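Local atomic coordinates of glutamate--tRNA ligase (Methanothermobacter thermautotrophicus, PDB entry 3AII), a protein that probably activates glutamate with ATP and transfers it to the acceptor end of tRNA(Glu), as a non-discriminating archaeal glutamyl-tRNA synthetase. Residues V504-A509 against E532-A537; L523-V528 against D540-G545. All coordinates share one frame; numbering follows the deposited sequence. Where two conformers were deposited one is given.

In the fold
Both contacts lie in the anticodon-binding region and share strand 535-541, which interaction 1 uses at its start and interaction 2 at its far end. Interaction 1 is partly buried: Val504 and Met506 reach the Phe534 ring across the intervening strand 546-552, and the chemistry is hydrocarbon, sulfur and aromatic. Interaction 2 is a surface contact, in which the turn before strand 528-531 sets one valine against backbone, with carboxylates and arginines close by. Their centres lie about 14 Å apart on the same sheet, and they meet where Val528 CG1 packs 3.7 Å from Ala537 O. The segments interleave along the chain, so each contact straddles part of the other.

Interaction 1. Residues V504-A509 against E532-A537; sequences VIMPDA and ERFGFA
Met506 O accepts the backbone bond from Ala509 N at 2.7 Å, closing a type I beta turn at the end of strand 500-505, while the side chain of the same Met506 leaves the turn for Phe534. The contact belongs to one of the two beta-barrel units of the anticodon-binding region, as in GlnRS and the archaeal and eukaryotic GluRS. Strand 546-552 runs between strands 500-505 and 535-541, so the two segments are not paired through their backbones; the CA atoms of Val504 and Ala537, the nearest pair, are 7.9 Å apart. Side chains bridge that interval. The ring of Phe534 is carried toward Val504 and Met506 by a first torsion that sets CG anti to the backbone N (chi1 -175°). Val504 meets it at the rim: CG1 lies near the ring plane, 4.1 Å from Phe534 CE2, and the other branch, CG2, is 4.2 Å from that same carbon. Met506 arrives from a different direction; its chi2 bend (-59°) sets the sulfur beside the ring in a Met-aromatic contact, while the chi3 bend turns only the terminal CE. Tyr550 of the intervening strand donates its OH to Phe534 O, and its ring also meets that of Phe534, whereas Phe406 adds an edge-to-face partner. Backbone irregularity accompanies this placement, since Phe534 and Gly535 form a classic beta bulge against strand 528-531. The sulfur sits obliquely to the ring: Met506 SD is 5.2 Å from the Phe534 centroid, 68° off the normal, with Phe534 CZ its nearest ring atom.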
ATOM      1  N   VAL A 504      16.849  15.939  -1.727  1.00 15.03           N
ATOM      2  CA  VAL A 504      16.257  14.625  -1.590  1.00 15.99           C
ATOM      3  C   VAL A 504      15.249  14.686  -0.457  1.00 18.31           C
ATOM      4  O   VAL A 504      15.569  15.151   0.649  1.00 21.40           O
ATOM      5  CB  VAL A 504      17.327  13.566  -1.276  1.00 16.72           C
ATOM      6  CG1 VAL A 504      16.690  12.183  -1.156  1.00 17.79           C
ATOM      7  CG2 VAL A 504      18.406  13.572  -2.363  1.00 17.93           C
ATOM      8  N   ILE A 505      14.022  14.262  -0.740  1.00 18.12           N
ATOM      9  CA  ILE A 505      13.000  14.180   0.302  1.00 17.73           C
ATOM     10  C   ILE A 505      13.087  12.818   0.951  1.00 22.35           C
ATOM     11  O   ILE A 505      12.983  11.798   0.269  1.00 20.64           O
ATOM     12  CB  ILE A 505      11.596  14.408  -0.252  1.00 18.86           C
ATOM     13  CG1 ILE A 505      11.562  15.711  -1.046  1.00 21.08           C
ATOM     14  CG2 ILE A 505      10.582  14.397   0.890  1.00 21.46           C
ATOM     15  CD1 ILE A 505      12.046  16.919  -0.270  1.00 25.28           C
ATOM     16  N   MET A 506      13.299  12.801   2.265  1.00 20.20           N
ATOM     17  CA  MET A 506      13.532  11.554   2.983  1.00 17.53           C
ATOM     18  C   MET A 506      12.203  10.937   3.421  1.00 16.13           C
ATOM     19  O   MET A 506      11.152  11.572   3.303  1.00 22.46           O
ATOM     20  CB  MET A 506      14.466  11.778   4.187  1.00 20.57           C
ATOM     21  CG  MET A 506      15.785  12.474   3.855  1.00 21.73           C
ATOM     22  SD  MET A 506      16.775  11.571   2.634  1.00 23.17           S
ATOM     23  CE  MET A 506      17.313  10.166   3.569  1.00 20.24           C
ATOM     24  N   PRO A 507      12.236   9.686   3.892  1.00 19.55           N
ATOM     25  CA  PRO A 507      10.967   9.012   4.163  1.00 24.15           C
ATOM     26  C   PRO A 507      10.149   9.656   5.288  1.00 38.58           C
ATOM     27  O   PRO A 507       8.966   9.350   5.396  1.00 29.84           O
ATOM     28  CB  PRO A 507      11.400   7.583   4.517  1.00 23.67           C
ATOM     29  CG  PRO A 507      12.704   7.415   3.788  1.00 24.44           C
ATOM     30  CD  PRO A 507      13.373   8.751   3.950  1.00 22.25           C
ATOM     31  N   ASP A 508      10.755  10.532   6.089  1.00 26.03           N
ATOM     32  CA  ASP A 508      10.001  11.304   7.081  1.00 23.06           C
ATOM     33  C   ASP A 508       9.598  12.678   6.546  1.00 32.23           C
ATOM     34  O   ASP A 508       9.163  13.558   7.299  1.00 28.62           O
ATOM     35  CB  ASP A 508      10.791  11.450   8.381  1.00 27.74           C
ATOM     36  CG  ASP A 508      12.052  12.266   8.211  1.00 41.26           C
ATOM     37  OD1 ASP A 508      12.345  12.694   7.074  1.00 28.12           O
ATOM     38  OD2 ASP A 508      12.749  12.485   9.225  1.00 37.02           O
ATOM     39  N   ALA A 509       9.741  12.847   5.236  1.00 22.06           N
ATOM     40  CA  ALA A 509       9.363  14.068   4.536  1.00 26.81           C
ATOM     41  C   ALA A 509      10.329  15.226   4.760  1.00 25.25           C
ATOM     42  O   ALA A 509      10.103  16.331   4.262  1.00 28.63           O
ATOM     43  CB  ALA A 509       7.938  14.481   4.896  1.00 26.90           C
ATOM     44  N   GLU A 532      25.567   7.530  -4.702  1.00 13.81           N
ATOM     45  CA  GLU A 532      26.551   6.644  -4.106  1.00 13.31           C
ATOM     46  C   GLU A 532      26.876   7.041  -2.673  1.00 13.83           C
ATOM     47  O   GLU A 532      27.018   8.225  -2.378  1.00 17.44           O
ATOM     48  CB  GLU A 532      27.822   6.618  -4.937  1.00 18.23           C
ATOM     49  CG  GLU A 532      27.580   6.115  -6.360  1.00 17.30           C
ATOM     50  CD  GLU A 532      28.851   5.651  -7.014  1.00 23.66           C
ATOM     51  OE1 GLU A 532      29.418   4.637  -6.549  1.00 22.77           O
ATOM     52  OE2 GLU A 532      29.288   6.291  -7.985  1.00 17.28           O
ATOM     53  N   ARG A 533      26.961   6.029  -1.811  1.00 18.04           N
ATOM     54  CA  ARG A 533      27.254   6.236  -0.389  0.66 17.28           C
ATOM     55  C   ARG A 533      26.162   7.034   0.318  1.00 18.90           C
ATOM     56  O   ARG A 533      26.369   7.535   1.431  1.00 19.22           O
ATOM     57  CB  ARG A 533      28.623   6.918  -0.202  0.66 17.95           C
ATOM     58  CG  ARG A 533      29.798   6.165  -0.831  0.66 20.41           C
ATOM     59  CD  ARG A 533      31.175   6.756  -0.428  0.66 27.85           C
ATOM     60  NE  ARG A 533      31.463   6.586   1.000  0.66 26.49           N
ATOM     61  CZ  ARG A 533      31.396   7.561   1.899  0.66 21.60           C
ATOM     62  NH1 ARG A 533      31.660   7.310   3.178  0.66 25.54           N
ATOM     63  NH2 ARG A 533      31.076   8.790   1.524  0.66 13.73           N
ATOM     64  N   PHE A 534      25.001   7.164  -0.320  1.00 16.54           N
ATOM     65  CA  PHE A 534      23.889   7.881   0.288  1.00 16.23           C
ATOM     66  C   PHE A 534      22.609   7.031   0.238  1.00 18.76           C
ATOM     67  O   PHE A 534      22.066   6.658   1.280  1.00 19.02           O
ATOM     68  CB  PHE A 534      23.712   9.255  -0.379  1.00 16.01           C
ATOM     69  CG  PHE A 534      22.652  10.113   0.262  1.00 21.81           C
ATOM     70  CD1 PHE A 534      22.917  10.794   1.441  1.00 24.17           C
ATOM     71  CD2 PHE A 534      21.395  10.239  -0.320  1.00 19.43           C
ATOM     72  CE1 PHE A 534      21.936  11.585   2.034  1.00 23.94           C
ATOM     73  CE2 PHE A 534      20.405  11.026   0.273  1.00 21.87           C
ATOM     74  CZ  PHE A 534      20.685  11.703   1.448  1.00 22.27           C
ATOM     75  N   GLY A 535      22.145   6.694  -0.962  1.00 14.63           N
ATOM     76  CA  GLY A 535      21.010   5.794  -1.095  1.00 16.34           C
ATOM     77  C   GLY A 535      20.421   5.782  -2.495  1.00 15.98           C
ATOM     78  O   GLY A 535      20.816   6.577  -3.342  1.00 15.32           O
ATOM     79  N   PHE A 536      19.472   4.883  -2.731  1.00 15.57           N
ATOM     80  CA  PHE A 536      18.734   4.874  -3.994  1.00 13.29           C
ATOM     81  C   PHE A 536      17.601   5.876  -3.895  1.00 15.90           C
ATOM     82  O   PHE A 536      17.047   6.079  -2.812  1.00 17.68           O
ATOM     83  CB  PHE A 536      18.171   3.487  -4.271  1.00 13.86           C
ATOM     84  CG  PHE A 536      19.231   2.456  -4.528  1.00 18.21           C
ATOM     85  CD1 PHE A 536      19.671   2.212  -5.811  1.00 19.10           C
ATOM     86  CD2 PHE A 536      19.797   1.746  -3.480  1.00 19.48           C
ATOM     87  CE1 PHE A 536      20.645   1.262  -6.054  1.00 19.42           C
ATOM     88  CE2 PHE A 536      20.779   0.802  -3.716  1.00 20.40           C
ATOM     89  CZ  PHE A 536      21.201   0.558  -5.006  1.00 19.12           C
ATOM     90  N   ALA A 537      17.264   6.518  -5.013  1.00 13.47           N
ATOM     91  CA  ALA A 537      16.214   7.539  -4.998  1.00 14.45           C
ATOM     92  C   ALA A 537      15.620   7.733  -6.380  1.00 14.82           C
ATOM     93  O   ALA A 537      16.304   7.566  -7.385  1.00 18.99           O
ATOM     94  CB  ALA A 537      16.779   8.877  -4.481  1.00 18.55           C
TER

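Interaction 2. Residues L523-V528 against D540-G545; sequences LEVDDV and DSAGPG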
ATOM      1  N   LEU A 523      19.211  13.047 -16.344  1.00 18.25           N
ATOM      2  CA  LEU A 523      18.103  12.258 -15.826  1.00 18.47           C
ATOM      3  C   LEU A 523      16.757  12.886 -16.156  1.00 19.93           C
ATOM      4  O   LEU A 523      16.641  14.110 -16.283  1.00 26.83           O
ATOM      5  CB  LEU A 523      18.231  12.107 -14.310  1.00 19.34           C
ATOM      6  CG  LEU A 523      19.498  11.381 -13.851  1.00 18.40           C
ATOM      7  CD1 LEU A 523      19.755  11.612 -12.364  1.00 19.41           C
ATOM      8  CD2 LEU A 523      19.377   9.893 -14.183  1.00 17.91           C
ATOM      9  N   GLU A 524      15.753  12.035 -16.297  1.00 23.57           N
ATOM     10  CA  GLU A 524      14.390  12.493 -16.484  1.00 20.97           C
ATOM     11  C   GLU A 524      13.544  12.014 -15.324  1.00 23.22           C
ATOM     12  O   GLU A 524      13.860  11.013 -14.683  1.00 22.46           O
ATOM     13  CB  GLU A 524      13.833  11.956 -17.803  1.00 33.36           C
ATOM     14  CG  GLU A 524      14.523  12.547 -19.032  1.00 46.77           C
ATOM     15  CD  GLU A 524      14.065  11.910 -20.333  1.00 72.29           C
ATOM     16  OE1 GLU A 524      14.187  12.566 -21.389  1.00 75.14           O
ATOM     17  OE2 GLU A 524      13.586  10.756 -20.301  1.00 58.45           O
ATOM     18  N   VAL A 525      12.464  12.736 -15.050  1.00 23.60           N
ATOM     19  CA  VAL A 525      11.509  12.311 -14.031  1.00 22.04           C
ATOM     20  C   VAL A 525      11.115  10.838 -14.199  1.00 23.65           C
ATOM     21  O   VAL A 525      10.870  10.363 -15.312  1.00 23.79           O
ATOM     22  CB  VAL A 525      10.264  13.240 -14.005  1.00 21.59           C
ATOM     23  CG1 VAL A 525       9.216  12.713 -13.033  1.00 23.09           C
ATOM     24  CG2 VAL A 525      10.692  14.664 -13.647  1.00 27.17           C
ATOM     25  N   ASP A 526      11.079  10.132 -13.073  1.00 17.69           N
ATOM     26  CA  ASP A 526      10.828   8.689 -12.976  1.00 21.87           C
ATOM     27  C   ASP A 526      12.096   7.838 -12.992  1.00 19.71           C
ATOM     28  O   ASP A 526      12.053   6.662 -12.637  1.00 19.12           O
ATOM     29  CB  ASP A 526       9.857   8.179 -14.053  1.00 24.26           C
ATOM     30  CG  ASP A 526       8.474   8.785 -13.932  1.00 35.93           C
ATOM     31  OD1 ASP A 526       7.766   8.846 -14.960  1.00 43.53           O
ATOM     32  OD2 ASP A 526       8.095   9.200 -12.817  1.00 35.40           O
ATOM     33  N   ASP A 527      13.223   8.411 -13.404  1.00 18.38           N
ATOM     34  CA  ASP A 527      14.482   7.657 -13.328  1.00 17.46           C
ATOM     35  C   ASP A 527      14.806   7.331 -11.869  1.00 20.87           C
ATOM     36  O   ASP A 527      14.607   8.158 -10.983  1.00 18.12           O
ATOM     37  CB  ASP A 527      15.637   8.432 -13.963  1.00 17.96           C
ATOM     38  CG  ASP A 527      15.566   8.456 -15.476  1.00 24.85           C
ATOM     39  OD1 ASP A 527      16.309   9.259 -16.080  1.00 24.44           O
ATOM     40  OD2 ASP A 527      14.769   7.681 -16.047  1.00 28.16           O
ATOM     41  N   VAL A 528      15.279   6.117 -11.611  1.00 17.02           N
ATOM     42  CA  VAL A 528      15.664   5.756 -10.250  1.00 18.68           C
ATOM     43  C   VAL A 528      17.148   5.492 -10.235  1.00 19.59           C
ATOM     44  O   VAL A 528      17.633   4.690 -11.022  1.00 18.64           O
ATOM     45  CB  VAL A 528      14.895   4.522  -9.764  1.00 14.53           C
ATOM     46  CG1 VAL A 528      15.320   4.163  -8.350  1.00 16.57           C
ATOM     47  CG2 VAL A 528      13.378   4.786  -9.835  1.00 15.03           C
ATOM     48  N   ASP A 540      11.917  13.017  -8.962  1.00 15.53           N
ATOM     49  CA  ASP A 540      10.494  13.373  -8.895  1.00 19.31           C
ATOM     50  C   ASP A 540      10.200  14.633  -9.700  1.00 21.71           C
ATOM     51  O   ASP A 540       9.128  14.774 -10.298  1.00 19.92           O
ATOM     52  CB  ASP A 540      10.079  13.561  -7.435  1.00 18.00           C
ATOM     53  CG  ASP A 540       8.582  13.770  -7.278  1.00 20.98           C
ATOM     54  OD1 ASP A 540       8.185  14.911  -6.967  1.00 23.24           O
ATOM     55  OD2 ASP A 540       7.808  12.808  -7.483  1.00 20.13           O
ATOM     56  N   SER A 541      11.156  15.551  -9.723  1.00 22.36           N
ATOM     57  CA  SER A 541      11.031  16.729 -10.570  1.00 21.68           C
ATOM     58  C   SER A 541      12.403  17.194 -11.028  1.00 30.16           C
ATOM     59  O   SER A 541      13.365  17.167 -10.261  1.00 23.68           O
ATOM     60  CB  SER A 541      10.265  17.848  -9.855  1.00 28.26           C
ATOM     61  OG  SER A 541      10.859  18.165  -8.612  1.00 39.93           O
ATOM     62  N   ALA A 542      12.490  17.601 -12.292  1.00 32.21           N
ATOM     63  CA  ALA A 542      13.781  17.932 -12.901  1.00 27.82           C
ATOM     64  C   ALA A 542      14.171  19.381 -12.667  1.00 41.82           C
ATOM     65  O   ALA A 542      13.370  20.182 -12.182  1.00 45.67           O
ATOM     66  CB  ALA A 542      13.766  17.614 -14.389  1.00 44.72           C
ATOM     67  N   GLY A 543      15.409  19.708 -13.020  1.00 37.03           N
ATOM     68  CA  GLY A 543      15.960  21.032 -12.781  1.00 42.94           C
ATOM     69  C   GLY A 543      15.195  22.131 -13.493  1.00 50.44           C
ATOM     70  O   GLY A 543      14.308  21.849 -14.296  1.00 44.56           O
ATOM     71  N   PRO A 544      15.537  23.395 -13.202  1.00 56.92           N
ATOM     72  CA  PRO A 544      16.594  23.742 -12.247  1.00 57.35           C
ATOM     73  C   PRO A 544      16.232  23.299 -10.836  1.00 39.44           C
ATOM     74  O   PRO A 544      15.108  23.518 -10.379  1.00 43.42           O
ATOM     75  CB  PRO A 544      16.651  25.273 -12.320  1.00 50.37           C
ATOM     76  CG  PRO A 544      15.967  25.634 -13.598  1.00 60.89           C
ATOM     77  CD  PRO A 544      14.923  24.589 -13.802  1.00 67.03           C
ATOM     78  N   GLY A 545      17.179  22.668 -10.154  1.00 37.74           N
ATOM     79  CA  GLY A 545      16.930  22.188  -8.812  1.00 29.49           C
ATOM     80  C   GLY A 545      16.214  20.855  -8.841  1.00 36.19           C
ATOM     81  O   GLY A 545      15.007  20.776  -8.616  1.00 37.80           O
TER
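Val525 lies with both methyl groups over the backbone between Asp540 and Ala542, and it carries nearly the whole contact. Its CG1 approaches the carbonyl, 3.4 Å from Asp540 O. The other methyl reaches further along the chain: Val525 CG2 is 3.7 Å from Ser541 CA, and it meets Ala542 CB at 4.3 Å, the one apolar side-chain pair across the segments. This division of labour follows from the first torsion, which puts CG1 anti to the backbone N (chi1 175°) and leaves CG2 beside that nitrogen. Val525 is presented by a type II beta turn running from Glu524 to Asp527, in which it holds the first corner and Asp526, with positive phi, the second. Two bonds tie the ends of the turn. Asp527 N reaches Glu524 O at 3.0 Å, and in return Glu524 N points at Asp527 OD1 over 2.8 Å with an almost straight angle of 175°, meeting the oxygen from above the carboxylate plane. Around the turn the charges are shared: Arg538 forms salt bridges with Asp526 OD2 and Asp540 OD2, the latter also paired with Arg360. The two carboxylates remain 6.4 Å apart, Asp526 OD2 to Asp540 OD2, and the arginine between them probably eases their mutual repulsion. Leu539 bonds through its backbone to Asp526 and Asp527, fixing the turn against strand 535-541. Where Val525 lands, Asp540 and Ser541 both face Val547, so the turn is seated on a classic beta bulge at the margin of the anticodon-binding beta-barrel.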